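Local atomic coordinates of catabolite control protein A (Lactococcus lactis, PDB entry 2O20), a protein that probably acts as a global DNA-binding transcription regulator that represses or activates genes in carbon catabolite control. Residues Thr150-Asp154 / Lys155-Ser159; Ser159-Ile162 / Asp163-Leu166; Val300-Arg303 / Leu304-Leu308. The protein carries 1 engineered substitution. One frame throughout, in Å; residues are numbered along the deposited sequence.

Contacts 1 and 3 lie in the subdomain built on the six-stranded parallel sheet, and contact 2 leads out of it into the other. Contact 1 is the loop before strand 159-161, contact 2 runs from that strand into helix 164-177, and S159 belongs to both; their centres are about 11 Å apart. They also meet where T150 O lies 3.1 Å from N161 ND2, a probable hydrogen bond. Contact 3, a piece of helix 294-309, packs against both: P158 CB is 3.9 Å from L304 CD2, and V160 CG2 is 3.8 Å from A301 CA. A sulfate ion, probably from the crystallisation liquor, lies about 5 Å from the T150 side chain.

Contact 1 (Thr150-Asp154 / Lys155-Ser159); sequences TIDGD and KEIPS
D152 accepts every direct hydrogen bond across the bend, from the backbone N of K155, E156 and I157. A chi1 of 176° sets its carboxylate opposite its own N and turns it into the bend, and OD2 accepts from I157 N at 3.3 Å through the anti lone pair, an almost straight bond (165°). The same oxygen takes a second, weak bond from E156 N. K155 N makes another weak bond, 3.0 Å to D152 O. D152 OD1 forms a salt bridge with R135.

Among the charges, E156 OE2 comes to 2.6 Å from D152 OD2, the two carboxylate planes 47° apart. Oxygens this close suggest that one of the acids holds a proton. D154 lies side by side with E156, adding a third acid; R135 would partly offset the cluster.

Water bridges the two limbs of the loop: it accepts from D152 N at 3.0 Å, donates to I157 O at 2.9 Å, and lies 3.2 Å from S159 OG, which also bonds to Q318.

The apolar contacts are few. The bent chain of K155 presses CD to 3.4 Å from I151 CG2, a tight fit, while its NZ bonds to Q318. I157 passes across the D152 carboxylate at about a right angle and packs on V145 and L147.

D152-K155 form a type I beta turn, with K155 in the left-handed region, inside the helix-free loop linking adjacent parallel strands 145-148 and 159-161 of the LacI-type, periplasmic-binding-protein-like fold.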
# COMPACT_ATOMS: atom_id res chain seq x y z
N THR D 150 4.18 18.32 3.56
CA THR D 150 5.39 19.05 3.96
C THR D 150 5.15 20.55 3.87
O THR D 150 4.20 21.01 3.22
CB THR D 150 6.64 18.58 3.17
OG1 THR D 150 7.84 19.10 3.80
CG2 THR D 150 6.57 18.99 1.70
N ILE D 151 5.99 21.30 4.58
CA ILE D 151 5.86 22.74 4.74
C ILE D 151 7.16 23.42 4.32
O ILE D 151 8.24 23.03 4.76
CB ILE D 151 5.54 23.11 6.20
CG1 ILE D 151 4.29 22.37 6.71
CG2 ILE D 151 5.36 24.62 6.33
CD1 ILE D 151 4.14 22.40 8.21
N ASP D 152 7.04 24.44 3.46
CA ASP D 152 8.15 25.30 3.07
C ASP D 152 8.49 26.24 4.25
O ASP D 152 7.61 26.89 4.80
CB ASP D 152 7.76 26.11 1.82
CG ASP D 152 8.82 27.12 1.36
OD1 ASP D 152 10.04 26.87 1.57
OD2 ASP D 152 8.43 28.17 0.77
N GLY D 153 9.77 26.30 4.62
CA GLY D 153 10.26 27.18 5.70
C GLY D 153 9.95 28.66 5.52
O GLY D 153 9.58 29.35 6.48
N ASP D 154 10.08 29.15 4.30
CA ASP D 154 9.77 30.54 4.00
C ASP D 154 8.25 30.76 4.01
O ASP D 154 7.78 31.87 4.22
CB ASP D 154 10.36 30.95 2.65
CG ASP D 154 11.85 30.64 2.54
OD1 ASP D 154 12.60 30.94 3.51
OD2 ASP D 154 12.27 30.07 1.50
N LYS D 155 7.51 29.68 3.78
CA LYS D 155 6.03 29.71 3.74
C LYS D 155 5.50 30.55 2.59
O LYS D 155 4.46 31.18 2.71
CB LYS D 155 5.42 30.17 5.08
CG LYS D 155 5.75 29.28 6.28
CD LYS D 155 4.92 28.00 6.29
CE LYS D 155 3.47 28.26 6.75
NZ LYS D 155 2.61 27.05 6.64
N GLU D 156 6.21 30.55 1.47
CA GLU D 156 5.71 31.18 0.24
C GLU D 156 5.05 30.13 -0.69
O GLU D 156 4.05 30.41 -1.35
CB GLU D 156 6.82 31.99 -0.46
CG GLU D 156 7.85 31.20 -1.31
CD GLU D 156 9.21 31.05 -0.65
OE1 GLU D 156 9.73 32.07 -0.14
OE2 GLU D 156 9.78 29.93 -0.67
N ILE D 157 5.60 28.92 -0.73
CA ILE D 157 5.10 27.89 -1.63
C ILE D 157 3.79 27.34 -1.06
O ILE D 157 3.73 27.00 0.11
CB ILE D 157 6.12 26.75 -1.81
CG1 ILE D 157 7.44 27.32 -2.34
CG2 ILE D 157 5.58 25.69 -2.78
CD1 ILE D 157 8.59 26.34 -2.27
N PRO D 158 2.72 27.29 -1.89
CA PRO D 158 1.47 26.68 -1.41
C PRO D 158 1.62 25.28 -0.81
O PRO D 158 2.42 24.47 -1.29
CB PRO D 158 0.59 26.68 -2.66
CG PRO D 158 1.11 27.84 -3.47
CD PRO D 158 2.59 27.79 -3.26
N SER D 159 0.85 24.99 0.24
CA SER D 159 0.92 23.68 0.92
C SER D 159 -0.40 23.30 1.60
O SER D 159 -1.22 24.15 1.93
CB SER D 159 2.07 23.66 1.94
OG SER D 159 1.76 24.33 3.15
O HOH W 1 4.48 25.91 2.73

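Contact 2 (Ser159-Ile162 / Asp163-Leu166); sequences SVNI and DYHL
Y164 lays its ring against the backbone of I162, whose carbonyl oxygen sits 3.6 Å above one face, offset toward the rim. The overlap occurs at a crossover between the two subdomains of the periplasmic-binding-protein fold: strand 159-161 belongs to the six-stranded sheet, while helix 164-177 packs beside helix 193-208 in the other half. On the same side of the ring as the carbonyl, I162 CG1 approaches the rim atom Y164 CE1 at 3.7 Å, the two side chains crossing at about a right angle. I162 also packs on Q292 and P293.

With CG anti to the carbonyl carbon (chi1 -58°), the tyrosine ring runs back along the chain and brings its hydroxyl to N161. There Y164 OH donates to N161 OD1 at 2.8 Å. The amide oxygen lies at the ring edge, near its plane, and receives the hydroxyl in its own carbonyl plane, on a lone pair (C=O...donor angle 126°). A water donates to Y164 OH at 2.6 Å and accepts from I162 N at 3.0 Å, so the hydroxyl both gives and takes, and the backbone N-H of I162 has a partner. The other branch of the N161 amide, ND2, bonds to T150 O, which fixes which way the amide is flipped. The Y164 side chain also touches E194 and R198 of helix 193-208.

D163, between strand and helix, is the N-cap of helix 164-177. Its OD1 accepts from L166 N at 3.2 Å in a nearly straight bond, and the N-H meets that oxygen from above the carboxylate, 67° out of its plane.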
# COMPACT_ATOMS: atom_id res chain seq x y z
N SER D 159 0.85 24.99 0.24
CA SER D 159 0.92 23.68 0.92
C SER D 159 -0.40 23.30 1.60
O SER D 159 -1.22 24.15 1.93
CB SER D 159 2.07 23.66 1.94
OG SER D 159 1.76 24.33 3.15
N VAL D 160 -0.62 22.00 1.73
CA VAL D 160 -1.76 21.44 2.44
C VAL D 160 -1.26 20.38 3.44
O VAL D 160 -0.58 19.42 3.05
CB VAL D 160 -2.78 20.83 1.48
CG1 VAL D 160 -4.09 20.44 2.25
CG2 VAL D 160 -3.09 21.81 0.37
N ASN D 161 -1.64 20.55 4.71
CA ASN D 161 -1.12 19.74 5.81
C ASN D 161 -2.17 19.67 6.92
O ASN D 161 -3.16 20.41 6.88
CB ASN D 161 0.17 20.37 6.40
CG ASN D 161 1.35 20.31 5.46
OD1 ASN D 161 2.09 19.30 5.40
ND2 ASN D 161 1.57 21.38 4.73
N ILE D 162 -1.96 18.78 7.89
CA ILE D 162 -2.58 18.90 9.23
C ILE D 162 -1.73 19.82 10.11
O ILE D 162 -0.67 20.28 9.68
CB ILE D 162 -2.90 17.51 9.93
CG1 ILE D 162 -1.64 16.75 10.36
CG2 ILE D 162 -3.83 16.66 9.07
CD1 ILE D 162 -1.84 15.89 11.58
N ASP D 163 -2.24 20.13 11.31
CA ASP D 163 -1.52 20.87 12.35
C ASP D 163 -0.67 19.84 13.13
O ASP D 163 -1.15 19.18 14.05
CB ASP D 163 -2.53 21.63 13.25
CG ASP D 163 -1.86 22.46 14.32
OD1 ASP D 163 -0.66 22.29 14.56
OD2 ASP D 163 -2.54 23.32 14.95
N TYR D 164 0.59 19.68 12.72
CA TYR D 164 1.47 18.66 13.35
C TYR D 164 1.80 18.94 14.83
O TYR D 164 2.00 18.01 15.65
CB TYR D 164 2.77 18.54 12.55
CG TYR D 164 2.56 18.17 11.09
CD1 TYR D 164 2.14 16.90 10.72
CD2 TYR D 164 2.81 19.09 10.09
CE1 TYR D 164 1.95 16.56 9.41
CE2 TYR D 164 2.62 18.75 8.74
CZ TYR D 164 2.20 17.48 8.42
OH TYR D 164 2.01 17.13 7.09
N HIS D 165 1.88 20.21 15.17
CA HIS D 165 2.11 20.65 16.55
C HIS D 165 0.98 20.14 17.47
O HIS D 165 1.22 19.44 18.45
CB HIS D 165 2.19 22.17 16.58
CG HIS D 165 2.27 22.75 17.96
ND1 HIS D 165 1.15 22.93 18.75
CD2 HIS D 165 3.32 23.20 18.68
CE1 HIS D 165 1.52 23.47 19.90
NE2 HIS D 165 2.82 23.65 19.88
N LEU D 166 -0.24 20.45 17.09
CA LEU D 166 -1.40 20.04 17.88
C LEU D 166 -1.53 18.51 17.96
O LEU D 166 -1.80 17.96 19.04
CB LEU D 166 -2.68 20.71 17.32
CG LEU D 166 -4.02 20.38 17.98
CD1 LEU D 166 -4.02 20.87 19.42
CD2 LEU D 166 -5.15 20.99 17.18
O HOH W 2 -0.48 16.47 6.76

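Contact 3 (Val300-Arg303 / Leu304-Leu308); sequences VAMR and LLTKL
M302 sets CG opposite its backbone N (chi1 -170°) and then bends at chi2 and chi3, which swings CE toward the next turn, to 3.5 Å from T306 OG1 and 4.0 Å from L305 CD2. T306 sets its hydroxyl beside its own backbone N (chi1 -65°), facing back one turn. OG1 there donates to M302 O at 2.8 Å, and T306 N donates to the same oxygen at 2.9 Å. The two donors reach that carbonyl from opposite faces of its plane, hydroxyl and amide together gripping one oxygen. The regular bonds L304 N to V300 O and L305 N to A301 O continue the ladder, while K307 N to R303 O is weak. A valine in place of T306 would probably leave M302 O with the amide bond alone from this residue and take away the polar neighbour of the methionine methyl.

The packed side of helix 294-309 lies on the sheet and on helix 76-91: L305 on V66 and V146, M302 on V66, V85 and I88. Because the buried T306 hydroxyl donates to its own helix, its proton is satisfied within this apolar packing.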
# COMPACT_ATOMS: atom_id res chain seq x y z
N VAL D 300 -7.89 18.66 -1.82
CA VAL D 300 -7.78 20.09 -1.49
C VAL D 300 -6.59 20.70 -2.22
O VAL D 300 -6.69 21.81 -2.75
CB VAL D 300 -7.72 20.32 0.07
CG1 VAL D 300 -7.31 21.73 0.40
CG2 VAL D 300 -9.08 20.02 0.68
N ALA D 301 -5.47 19.96 -2.27
CA ALA D 301 -4.28 20.41 -2.98
C ALA D 301 -4.54 20.57 -4.47
O ALA D 301 -4.08 21.54 -5.09
CB ALA D 301 -3.15 19.43 -2.77
N MET D 302 -5.24 19.61 -5.06
CA MET D 302 -5.47 19.66 -6.51
C MET D 302 -6.48 20.80 -6.88
O MET D 302 -6.35 21.45 -7.93
CB MET D 302 -5.90 18.28 -7.03
CG MET D 302 -5.93 18.16 -8.53
SD MET D 302 -4.34 18.44 -9.39
CE MET D 302 -4.80 19.78 -10.48
N ARG D 303 -7.43 21.07 -5.98
CA ARG D 303 -8.35 22.21 -6.14
C ARG D 303 -7.59 23.53 -6.17
O ARG D 303 -7.89 24.42 -6.99
CB ARG D 303 -9.40 22.22 -5.02
CG ARG D 303 -10.54 21.26 -5.25
CD ARG D 303 -11.57 21.32 -4.15
NE ARG D 303 -12.43 20.14 -4.20
CZ ARG D 303 -12.66 19.30 -3.20
NH1 ARG D 303 -12.12 19.50 -1.99
NH2 ARG D 303 -13.46 18.26 -3.41
N LEU D 304 -6.61 23.66 -5.27
CA LEU D 304 -5.79 24.85 -5.18
C LEU D 304 -4.95 24.97 -6.46
O LEU D 304 -4.94 26.01 -7.12
CB LEU D 304 -4.91 24.80 -3.92
CG LEU D 304 -3.93 25.95 -3.65
CD1 LEU D 304 -4.64 27.24 -3.65
CD2 LEU D 304 -3.22 25.78 -2.32
N LEU D 305 -4.28 23.89 -6.83
CA LEU D 305 -3.45 23.89 -8.04
C LEU D 305 -4.26 24.27 -9.31
O LEU D 305 -3.75 24.94 -10.19
CB LEU D 305 -2.73 22.56 -8.24
CG LEU D 305 -1.69 22.46 -9.39
CD1 LEU D 305 -0.53 23.47 -9.26
CD2 LEU D 305 -1.13 21.06 -9.49
N THR D 306 -5.50 23.80 -9.40
CA THR D 306 -6.38 24.08 -10.51
C THR D 306 -6.54 25.59 -10.68
O THR D 306 -6.50 26.11 -11.81
CB THR D 306 -7.77 23.38 -10.32
OG1 THR D 306 -7.58 21.97 -10.35
CG2 THR D 306 -8.74 23.72 -11.46
N LYS D 307 -6.67 26.30 -9.56
CA LYS D 307 -6.80 27.76 -9.61
C LYS D 307 -5.51 28.43 -10.07
O LYS D 307 -5.56 29.34 -10.89
CB LYS D 307 -7.23 28.32 -8.25
CG LYS D 307 -8.55 27.80 -7.72
CD LYS D 307 -8.71 28.16 -6.25
CE LYS D 307 -9.98 27.59 -5.65
NZ LYS D 307 -10.12 28.03 -4.23
N LEU D 308 -4.37 27.96 -9.56
CA LEU D 308 -3.07 28.51 -9.92
C LEU D 308 -2.83 28.36 -11.42
O LEU D 308 -2.37 29.31 -12.08
CB LEU D 308 -1.94 27.86 -9.11
CG LEU D 308 -2.05 28.07 -7.58
CD1 LEU D 308 -0.87 27.45 -6.85
CD2 LEU D 308 -2.19 29.55 -7.21